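Local coordinates for protein SCO1 homolog 1, mitochondrial (Arabidopsis thaliana, PDB 6N5U) that binds copper(I) through its thioredoxin-fold domain and is thought to help insert copper into cytochrome c oxidase in mitochondria, at residues A[38-43]-A[82-87]. Residues are numbered along the deposited sequence; the frame is centred on the assembly and turned at random.
Sequences GFTHCP and VQQVHE. With CU1 (copper (I) ion), chain D.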
loop_
_atom_site.group_PDB
_atom_site.type_symbol
_atom_site.label_atom_id
_atom_site.label_comp_id
_atom_site.label_asym_id
_atom_site.label_seq_id
_atom_site.Cartn_x
_atom_site.Cartn_y
_atom_site.Cartn_z
ATOM N N GLY A 38 0.987 -5.814 -0.111
ATOM C CA GLY A 38 0.399 -6.946 0.590
ATOM C C GLY A 38 -0.309 -7.925 -0.315
ATOM O O GLY A 38 -0.120 -7.878 -1.528
ATOM N N PHE A 39 -1.110 -8.836 0.281
ATOM C CA PHE A 39 -1.924 -9.865 -0.392
ATOM C C PHE A 39 -3.205 -10.164 0.424
ATOM O O PHE A 39 -3.120 -10.324 1.639
ATOM C CB PHE A 39 -1.110 -11.122 -0.757
ATOM C CG PHE A 39 -0.773 -12.145 0.304
ATOM C CD1 PHE A 39 0.308 -11.954 1.157
ATOM C CD2 PHE A 39 -1.438 -13.368 0.349
ATOM C CE1 PHE A 39 0.640 -12.919 2.115
ATOM C CE2 PHE A 39 -1.095 -14.341 1.297
ATOM C CZ PHE A 39 -0.067 -14.105 2.179
ATOM N N THR A 40 -4.389 -10.169 -0.230
ATOM C CA THR A 40 -5.692 -10.310 0.434
ATOM C C THR A 40 -5.835 -11.594 1.261
ATOM O O THR A 40 -6.570 -11.581 2.231
ATOM C CB THR A 40 -6.886 -10.134 -0.546
ATOM O OG1 THR A 40 -7.066 -11.306 -1.332
ATOM C CG2 THR A 40 -6.761 -8.898 -1.434
ATOM N N HIS A 41 -5.121 -12.659 0.933
ATOM C CA HIS A 41 -5.239 -13.920 1.672
ATOM C C HIS A 41 -4.277 -14.034 2.864
ATOM O O HIS A 41 -4.143 -15.123 3.434
ATOM C CB HIS A 41 -5.108 -15.128 0.712
ATOM C CG HIS A 41 -6.276 -15.277 -0.215
ATOM N ND1 HIS A 41 -6.400 -14.470 -1.333
ATOM C CD2 HIS A 41 -7.358 -16.084 -0.145
ATOM C CE1 HIS A 41 -7.540 -14.816 -1.910
ATOM N NE2 HIS A 41 -8.146 -15.782 -1.242
ATOM N N CYS A 42 -3.640 -12.913 3.263
ATOM C CA CYS A 42 -2.706 -12.848 4.380
ATOM C C CYS A 42 -3.444 -13.007 5.692
ATOM O O CYS A 42 -4.379 -12.242 5.973
ATOM C CB CYS A 42 -1.890 -11.564 4.342
ATOM S SG CYS A 42 -0.444 -11.555 5.448
ATOM N N PRO A 43 -3.028 -14.009 6.500
ATOM C CA PRO A 43 -3.747 -14.306 7.751
ATOM C C PRO A 43 -3.714 -13.244 8.857
ATOM O O PRO A 43 -4.757 -13.031 9.487
ATOM C CB PRO A 43 -3.099 -15.611 8.230
ATOM C CG PRO A 43 -2.447 -16.199 7.019
ATOM C CD PRO A 43 -1.976 -15.014 6.240
ATOM N N VAL A 82 -9.352 -7.716 -9.489
ATOM C CA VAL A 82 -9.969 -6.407 -9.265
ATOM C C VAL A 82 -11.101 -6.520 -8.238
ATOM O O VAL A 82 -11.072 -5.786 -7.251
ATOM C CB VAL A 82 -10.391 -5.700 -10.584
ATOM C CG1 VAL A 82 -11.245 -4.460 -10.326
ATOM C CG2 VAL A 82 -9.157 -5.326 -11.398
ATOM N N GLN A 83 -12.037 -7.482 -8.428
ATOM C CA GLN A 83 -13.194 -7.713 -7.553
ATOM C C GLN A 83 -12.769 -8.142 -6.160
ATOM O O GLN A 83 -13.384 -7.706 -5.183
ATOM C CB GLN A 83 -14.136 -8.750 -8.171
ATOM C CG GLN A 83 -15.561 -8.723 -7.635
ATOM C CD GLN A 83 -16.337 -9.984 -8.008
ATOM O OE1 GLN A 83 -16.404 -10.403 -9.178
ATOM N NE2 GLN A 83 -16.940 -10.623 -7.009
ATOM N N GLN A 84 -11.709 -8.983 -6.073
ATOM C CA GLN A 84 -11.148 -9.465 -4.810
ATOM C C GLN A 84 -10.500 -8.305 -4.039
ATOM O O GLN A 84 -10.809 -8.107 -2.867
ATOM C CB GLN A 84 -10.157 -10.619 -5.062
ATOM C CG GLN A 84 -9.440 -11.135 -3.809
ATOM C CD GLN A 84 -10.294 -11.945 -2.860
ATOM O OE1 GLN A 84 -11.476 -12.177 -3.078
ATOM N NE2 GLN A 84 -9.702 -12.409 -1.778
ATOM N N VAL A 85 -9.648 -7.521 -4.713
ATOM C CA VAL A 85 -8.969 -6.360 -4.129
ATOM C C VAL A 85 -9.995 -5.299 -3.692
ATOM O O VAL A 85 -9.866 -4.760 -2.593
ATOM C CB VAL A 85 -7.867 -5.787 -5.071
ATOM C CG1 VAL A 85 -7.287 -4.490 -4.522
ATOM C CG2 VAL A 85 -6.760 -6.802 -5.295
ATOM N N HIS A 86 -11.025 -5.044 -4.532
ATOM C CA HIS A 86 -12.094 -4.084 -4.253
ATOM C C HIS A 86 -12.836 -4.429 -2.961
ATOM O O HIS A 86 -12.983 -3.564 -2.100
ATOM C CB HIS A 86 -13.089 -4.002 -5.424
ATOM C CG HIS A 86 -14.135 -2.955 -5.227
ATOM N ND1 HIS A 86 -13.888 -1.628 -5.525
ATOM C CD2 HIS A 86 -15.378 -3.067 -4.706
ATOM C CE1 HIS A 86 -14.998 -0.981 -5.213
ATOM N NE2 HIS A 86 -15.925 -1.806 -4.715
ATOM N N GLU A 87 -13.294 -5.686 -2.837
ATOM C CA GLU A 87 -14.014 -6.191 -1.678
ATOM C C GLU A 87 -13.173 -6.122 -0.402
ATOM O O GLU A 87 -13.679 -5.748 0.655
ATOM C CB GLU A 87 -14.534 -7.619 -1.952
ATOM C CG GLU A 87 -15.836 -7.648 -2.749
ATOM C CD GLU A 87 -16.301 -8.998 -3.271
ATOM O OE1 GLU A 87 -15.458 -9.913 -3.425
ATOM O OE2 GLU A 87 -17.514 -9.137 -3.553
HETATM CU CU CU1 D . 0.983 -10.141 4.324
#
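The hydroxyl of Thr-40 is held from two quarters: OG1 takes a hydrogen bond from the side-chain amide of Gln-84, and it is also hydrogen-bonded to OD1 of Asp-80, in the loop just ahead of helix 82-89. NE2 of Gln-84 lies 2.9 Å from OG1 of Thr-40, and the N-H points almost straight at the oxygen (163°), which sits close to the amide plane. Gln-84 can reach this far because CG stands anti to the backbone N (chi1 176°) and a bend at chi2 then swings the amide over to the loop. The same nitrogen meets the imidazole of His-41, with NE2 of Gln-84 3.2 Å from CE1 of His-41; the ring and amide planes are only 16° apart, although the approach to the ring is oblique. Replacing Gln-84 with an alanine would probably cost the Thr-40 hydroxyl its amide donor and leave the His-41 imidazole without this neighbour. Next to this hydrogen bond, the contact turns hydrophobic: the methyls CG2 of Thr-40 and CG2 of Val-85 approach to 4.4 Å, and both side chains touch Phe-72 of strand 68-74. On the loop, a type I turn from Phe-39 to Cys-42 is closed by the bond from N of Cys-42 to O of Phe-39 (3.1 Å). SG of Cys-42 then binds copper(I) at 2.3 Å, together with Cys-46 and His-131. The arrangement joins helix 82-89 to the loop after strand 32-38, which supplies Cys-42; from there the CxxxC copper motif of Sco proteins runs into the start of helix 45-64, where Cys-46 sits, at the metal site of their thioredoxin fold.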